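Local coordinates for Co-chaperone DjlA N-terminal domain-containing protein (Porphyromonas gingivalis, PDB 2H5N) that is of unknown function but binds magnesium and folds as an all-helical TerB-like domain probably related to the N-terminal domain of the co-chaperone DjlA, at residues M24-V29 / A41-E46; Q16-I21 / D58-A63. All blocks are in the same frame, centred on the assembly; numbering follows the deposited sequence.

Contact 1 (M24-V29 / A41-E46); sequences MAKSMV and AVMTRE. With MG (magnesium ion), chain E.
Ala25 and Met43 bring helices 15-30 and 37-47 together in an antiparallel pair, the axes of the two segments 11.0 Å apart at their closest and 167° between their directions, with the CA atoms of these two residues 7.1 Å from each other. Across this spacing the bridging is done mainly by Met43. With CG anti to the backbone N (chi1 -172°) and the next torsion also extended, it reaches straight at the neighbouring helix and bends only at its last torsion. Its CG meets the methyl of Ala25, CG to CB 3.7 Å, and the sulfur lies against the same methyl, SD to CB 3.8 Å. Beyond this the thioether lies beside the next residue, Lys26: SD is 4.0 Å from its backbone N, while the terminal CE approaches Lys26 CG at 4.4 Å. Val29, one turn after Ala25, adds a looser touch through CG2. Ile94 of helix 81-94 packs on Ala25, Val29 and Met43 alike, and Pro37 of a third subunit also lies on Met43. Val29 has a second role, its carbonyl O binding the magnesium ion at 2.4 Å, with Asp32 OD1 and Lys34 O completing the protein ligands from the following loop. No hydrogen bond joins the two segments, so they meet by dispersion forces around one buried thioether; polar partners lie to the side, as at Val29 O with its metal and at Met43 O, which is bonded to Tyr90 OH.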
loop_
_atom_site.group_PDB
_atom_site.type_symbol
_atom_site.label_atom_id
_atom_site.label_comp_id
_atom_site.label_asym_id
_atom_site.label_seq_id
_atom_site.Cartn_x
_atom_site.Cartn_y
_atom_site.Cartn_z
ATOM N N MET A 24 -4.262 11.191 6.980
ATOM C CA MET A 24 -5.538 10.525 7.275
ATOM C C MET A 24 -6.271 10.124 5.993
ATOM O O MET A 24 -6.798 9.021 5.894
ATOM C CB MET A 24 -6.410 11.368 8.229
ATOM C CG MET A 24 -5.786 11.513 9.672
ATOM S SD MET A 24 -5.664 9.935 10.580
ATOM C CE MET A 24 -4.008 9.398 10.079
ATOM N N ALA A 25 -6.222 10.999 4.999
ATOM C CA ALA A 25 -6.853 10.803 3.699
ATOM C C ALA A 25 -6.207 9.681 2.914
ATOM O O ALA A 25 -6.909 8.843 2.331
ATOM C CB ALA A 25 -6.815 12.108 2.900
ATOM N N LYS A 26 -4.877 9.669 2.877
ATOM C CA LYS A 26 -4.127 8.520 2.362
ATOM C C LYS A 26 -4.474 7.168 3.040
ATOM O O LYS A 26 -4.678 6.140 2.374
ATOM C CB LYS A 26 -2.648 8.799 2.469
ATOM C CG LYS A 26 -2.065 9.598 1.276
ATOM C CD LYS A 26 -0.582 9.888 1.536
ATOM C CE LYS A 26 0.011 10.671 0.420
ATOM N NZ LYS A 26 1.528 10.691 0.407
ATOM N N SER A 27 -4.490 7.159 4.358
ATOM C CA SER A 27 -4.728 5.941 5.103
ATOM C C SER A 27 -6.114 5.417 4.769
ATOM O O SER A 27 -6.290 4.222 4.546
ATOM C CB SER A 27 -4.592 6.192 6.611
ATOM O OG SER A 27 -3.363 6.843 6.926
ATOM N N MET A 28 -7.108 6.308 4.752
ATOM C CA MET A 28 -8.498 5.914 4.449
ATOM C C MET A 28 -8.621 5.281 3.055
ATOM O O MET A 28 -9.171 4.174 2.952
ATOM C CB MET A 28 -9.463 7.090 4.648
ATOM C CG MET A 28 -10.968 6.833 4.389
ATOM S SD MET A 28 -12.041 8.274 4.596
ATOM C CE MET A 28 -11.477 9.253 3.195
ATOM N N VAL A 29 -8.061 5.940 2.024
ATOM C CA VAL A 29 -8.152 5.461 0.627
ATOM C C VAL A 29 -7.283 4.228 0.318
ATOM O O VAL A 29 -7.600 3.473 -0.599
ATOM C CB VAL A 29 -7.871 6.588 -0.502
ATOM C CG1 VAL A 29 -8.860 7.738 -0.423
ATOM C CG2 VAL A 29 -6.476 7.125 -0.454
ATOM N N ALA A 41 -7.719 12.222 -6.970
ATOM C CA ALA A 41 -7.879 13.564 -7.526
ATOM C C ALA A 41 -8.773 14.489 -6.665
ATOM O O ALA A 41 -8.457 15.675 -6.488
ATOM C CB ALA A 41 -8.424 13.464 -8.952
ATOM N N VAL A 42 -9.893 13.962 -6.160
ATOM C CA VAL A 42 -10.770 14.709 -5.230
ATOM C C VAL A 42 -9.979 15.029 -3.975
ATOM O O VAL A 42 -10.021 16.170 -3.475
ATOM C CB VAL A 42 -12.041 13.914 -4.840
ATOM C CG1 VAL A 42 -12.920 14.701 -3.843
ATOM C CG2 VAL A 42 -12.866 13.596 -6.082
ATOM N N MET A 43 -9.212 14.033 -3.505
ATOM C CA MET A 43 -8.329 14.217 -2.336
ATOM C C MET A 43 -7.400 15.438 -2.539
ATOM O O MET A 43 -7.339 16.341 -1.696
ATOM C CB MET A 43 -7.529 12.925 -2.043
ATOM C CG MET A 43 -6.674 12.892 -0.717
ATOM S SD MET A 43 -5.587 11.451 -0.598
ATOM C CE MET A 43 -4.265 12.031 -1.617
ATOM N N THR A 44 -6.671 15.477 -3.647
ATOM C CA THR A 44 -5.754 16.589 -3.800
ATOM C C THR A 44 -6.478 17.904 -4.134
ATOM O O THR A 44 -6.084 18.941 -3.653
ATOM C CB THR A 44 -4.658 16.285 -4.813
ATOM O OG1 THR A 44 -5.262 15.812 -6.010
ATOM C CG2 THR A 44 -3.696 15.186 -4.255
ATOM N N ARG A 45 -7.524 17.855 -4.956
ATOM C CA ARG A 45 -8.257 19.084 -5.346
ATOM C C ARG A 45 -8.882 19.734 -4.098
ATOM O O ARG A 45 -8.674 20.911 -3.840
ATOM C CB ARG A 45 -9.323 18.776 -6.395
ATOM C CG ARG A 45 -10.030 19.987 -6.963
ATOM C CD ARG A 45 -11.053 19.543 -8.002
ATOM N NE ARG A 45 -12.224 18.903 -7.388
ATOM C CZ ARG A 45 -12.624 17.639 -7.592
ATOM N NH1 ARG A 45 -11.957 16.820 -8.419
ATOM N NH2 ARG A 45 -13.712 17.193 -6.963
ATOM N N GLU A 46 -9.591 18.941 -3.292
ATOM C CA GLU A 46 -10.265 19.474 -2.120
ATOM C C GLU A 46 -9.344 19.870 -0.965
ATOM O O GLU A 46 -9.731 20.691 -0.136
ATOM C CB GLU A 46 -11.371 18.516 -1.654
ATOM C CG GLU A 46 -12.471 18.300 -2.719
ATOM C CD GLU A 46 -13.230 19.590 -3.052
ATOM O OE1 GLU A 46 -13.659 20.267 -2.114
ATOM O OE2 GLU A 46 -13.391 19.923 -4.243
HETATM MG MG MG E . -8.688 2.020 -2.229
#

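Contact 2 (Q16-I21 / D58-A63)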
loop_
_atom_site.group_PDB
_atom_site.type_symbol
_atom_site.label_atom_id
_atom_site.label_comp_id
_atom_site.label_asym_id
_atom_site.label_seq_id
_atom_site.Cartn_x
_atom_site.Cartn_y
_atom_site.Cartn_z
ATOM N N GLN A 16 2.095 20.992 10.259
ATOM C CA GLN A 16 1.979 19.589 10.700
ATOM C C GLN A 16 0.511 19.122 10.787
ATOM O O GLN A 16 0.235 17.948 10.599
ATOM C CB GLN A 16 2.858 19.243 11.939
ATOM C CG GLN A 16 2.443 19.824 13.288
ATOM C CD GLN A 16 3.522 19.695 14.389
ATOM O OE1 GLN A 16 4.086 18.612 14.635
ATOM N NE2 GLN A 16 3.798 20.801 15.058
ATOM N N GLU A 17 -0.424 20.048 11.015
ATOM C CA GLU A 17 -1.857 19.714 10.922
ATOM C C GLU A 17 -2.264 19.380 9.496
ATOM O O GLU A 17 -2.961 18.397 9.287
ATOM C CB GLU A 17 -2.748 20.834 11.460
ATOM C CG GLU A 17 -2.831 20.857 13.000
ATOM C CD GLU A 17 -3.409 22.177 13.555
ATOM O OE1 GLU A 17 -3.379 23.219 12.831
ATOM O OE2 GLU A 17 -3.869 22.186 14.724
ATOM N N LEU A 18 -1.801 20.168 8.519
ATOM C CA LEU A 18 -2.043 19.885 7.121
ATOM C C LEU A 18 -1.471 18.537 6.684
ATOM O O LEU A 18 -2.115 17.796 5.954
ATOM C CB LEU A 18 -1.439 21.007 6.256
ATOM C CG LEU A 18 -2.176 22.367 6.281
ATOM C CD1 LEU A 18 -1.370 23.418 5.465
ATOM C CD2 LEU A 18 -3.582 22.272 5.699
ATOM N N THR A 19 -0.238 18.238 7.116
ATOM C CA THR A 19 0.394 16.953 6.864
ATOM C C THR A 19 -0.473 15.828 7.469
ATOM O O THR A 19 -0.652 14.766 6.864
ATOM C CB THR A 19 1.826 16.959 7.486
ATOM O OG1 THR A 19 2.582 18.062 6.926
ATOM C CG2 THR A 19 2.543 15.684 7.187
ATOM N N ALA A 20 -0.987 16.065 8.673
ATOM C CA ALA A 20 -1.865 15.103 9.358
ATOM C C ALA A 20 -3.158 14.811 8.608
ATOM O O ALA A 20 -3.591 13.644 8.518
ATOM C CB ALA A 20 -2.168 15.583 10.796
ATOM N N ILE A 21 -3.798 15.878 8.110
ATOM C CA ILE A 21 -5.009 15.760 7.308
ATOM C C ILE A 21 -4.792 14.870 6.084
ATOM O O ILE A 21 -5.527 13.890 5.859
ATOM C CB ILE A 21 -5.533 17.169 6.879
ATOM C CG1 ILE A 21 -6.044 17.921 8.140
ATOM C CG2 ILE A 21 -6.626 17.057 5.750
ATOM C CD1 ILE A 21 -6.306 19.396 7.928
ATOM N N ASP A 58 2.550 19.500 -3.196
ATOM C CA ASP A 58 3.436 18.353 -3.425
ATOM C C ASP A 58 4.367 18.101 -2.216
ATOM O O ASP A 58 4.542 16.954 -1.798
ATOM C CB ASP A 58 4.164 18.443 -4.782
ATOM C CG ASP A 58 3.313 17.896 -5.961
ATOM O OD1 ASP A 58 2.539 16.913 -5.794
ATOM O OD2 ASP A 58 3.449 18.433 -7.086
ATOM N N LEU A 59 4.890 19.163 -1.614
ATOM C CA LEU A 59 5.813 19.008 -0.471
ATOM C C LEU A 59 5.137 18.643 0.853
ATOM O O LEU A 59 5.768 18.061 1.756
ATOM C CB LEU A 59 6.658 20.269 -0.278
ATOM C CG LEU A 59 7.763 20.586 -1.281
ATOM C CD1 LEU A 59 8.397 21.910 -0.871
ATOM C CD2 LEU A 59 8.843 19.476 -1.410
ATOM N N LEU A 60 3.871 19.023 0.986
ATOM C CA LEU A 60 3.085 18.623 2.160
ATOM C C LEU A 60 2.784 17.156 2.072
ATOM O O LEU A 60 2.777 16.454 3.075
ATOM C CB LEU A 60 1.777 19.409 2.256
ATOM C CG LEU A 60 1.880 20.796 2.869
ATOM C CD1 LEU A 60 0.586 21.523 2.622
ATOM C CD2 LEU A 60 2.191 20.678 4.349
ATOM N N LEU A 61 2.538 16.704 0.855
ATOM C CA LEU A 61 2.247 15.291 0.576
ATOM C C LEU A 61 3.469 14.427 0.842
ATOM O O LEU A 61 3.357 13.295 1.331
ATOM C CB LEU A 61 1.814 15.123 -0.881
ATOM C CG LEU A 61 0.310 15.118 -1.092
ATOM C CD1 LEU A 61 -0.062 15.356 -2.550
ATOM C CD2 LEU A 61 -0.177 13.755 -0.657
ATOM N N LYS A 62 4.630 14.999 0.527
ATOM C CA LYS A 62 5.929 14.395 0.759
ATOM C C LYS A 62 6.250 14.413 2.258
ATOM O O LYS A 62 6.885 13.484 2.760
ATOM C CB LYS A 62 6.969 15.216 0.000
ATOM C CG LYS A 62 7.914 14.441 -0.893
ATOM C CD LYS A 62 8.813 15.414 -1.692
ATOM C CE LYS A 62 10.055 15.852 -0.892
ATOM N NZ LYS A 62 9.720 16.357 0.483
ATOM N N ALA A 63 5.841 15.470 2.967
ATOM C CA ALA A 63 6.006 15.531 4.427
ATOM C C ALA A 63 5.196 14.449 5.141
ATOM O O ALA A 63 5.616 13.955 6.193
ATOM C CB ALA A 63 5.618 16.896 4.972
#
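Where helix 15-30 passes helix 54-64, the two segments cross steeply, at -75°, with 8.7 Å between their axes and the CA atoms of Thr19 and Leu60 only 5.7 Å apart. Leu60 sits at this crossing and uses both branches of its fork. Its CD1 meets Leu18 methyl to methyl, CD1 to CD1 3.9 Å, whereas the other branch turns to Thr19, CD2 lying 3.7 Å from OG1. Leu18 CB fills the angle between the two methyls, 4.1 Å from Leu60 CD2. Leu60 leaves its backbone obliquely to the partner helix; with CG anti to the carbonyl carbon (chi1 -81°), its methyls are carried across. In this bundle, assigned to the TerB family and with regular structure that is all helical, without strands, the crossing sets the start of helix 15-30 against the last turns of helix 54-64, and Phe47 of helix 37-47 packs on both Leu18 and Leu60. One turn after Leu60, Ala63 offers a small surface to Thr19. The threonine methyl rests on the backbone there, CG2 to Ala63 C 3.6 Å, and the hydroxyl oxygen lies 3.8 Å from the methyl carbon CB of Ala63. Although OG1 faces carbon on the neighbouring helix, its polar need is met within its own helix by a hydrogen bond to Gly15 O. The chi1 of -57° serves both ends: OG1 stands beside the backbone N, and CG2, anti to that N, is left to pack on Ala63. Nearby, Ala63 O accepts a hydrogen bond from Ser66 OG, just beyond the end of helix 54-64.

Helix 15-30 serves both contacts, its later turns pairing with helix 37-47 in contact 1 and its first turns crossing helix 54-64 in contact 2. The two partner helices are consecutive in the chain, so one helix is gripped at two levels by its successors. Contact 1 is fully buried, nearly antiparallel and wide, close to the metal site; contact 2 is partly buried, steep and closer, away from that site. A long thioether spans the first; branched leucines, a threonine and an alanine pack in the second. They touch where Thr44 CG2 lies 4.0 Å from Leu61 CD1, and residues of both border the third subunit.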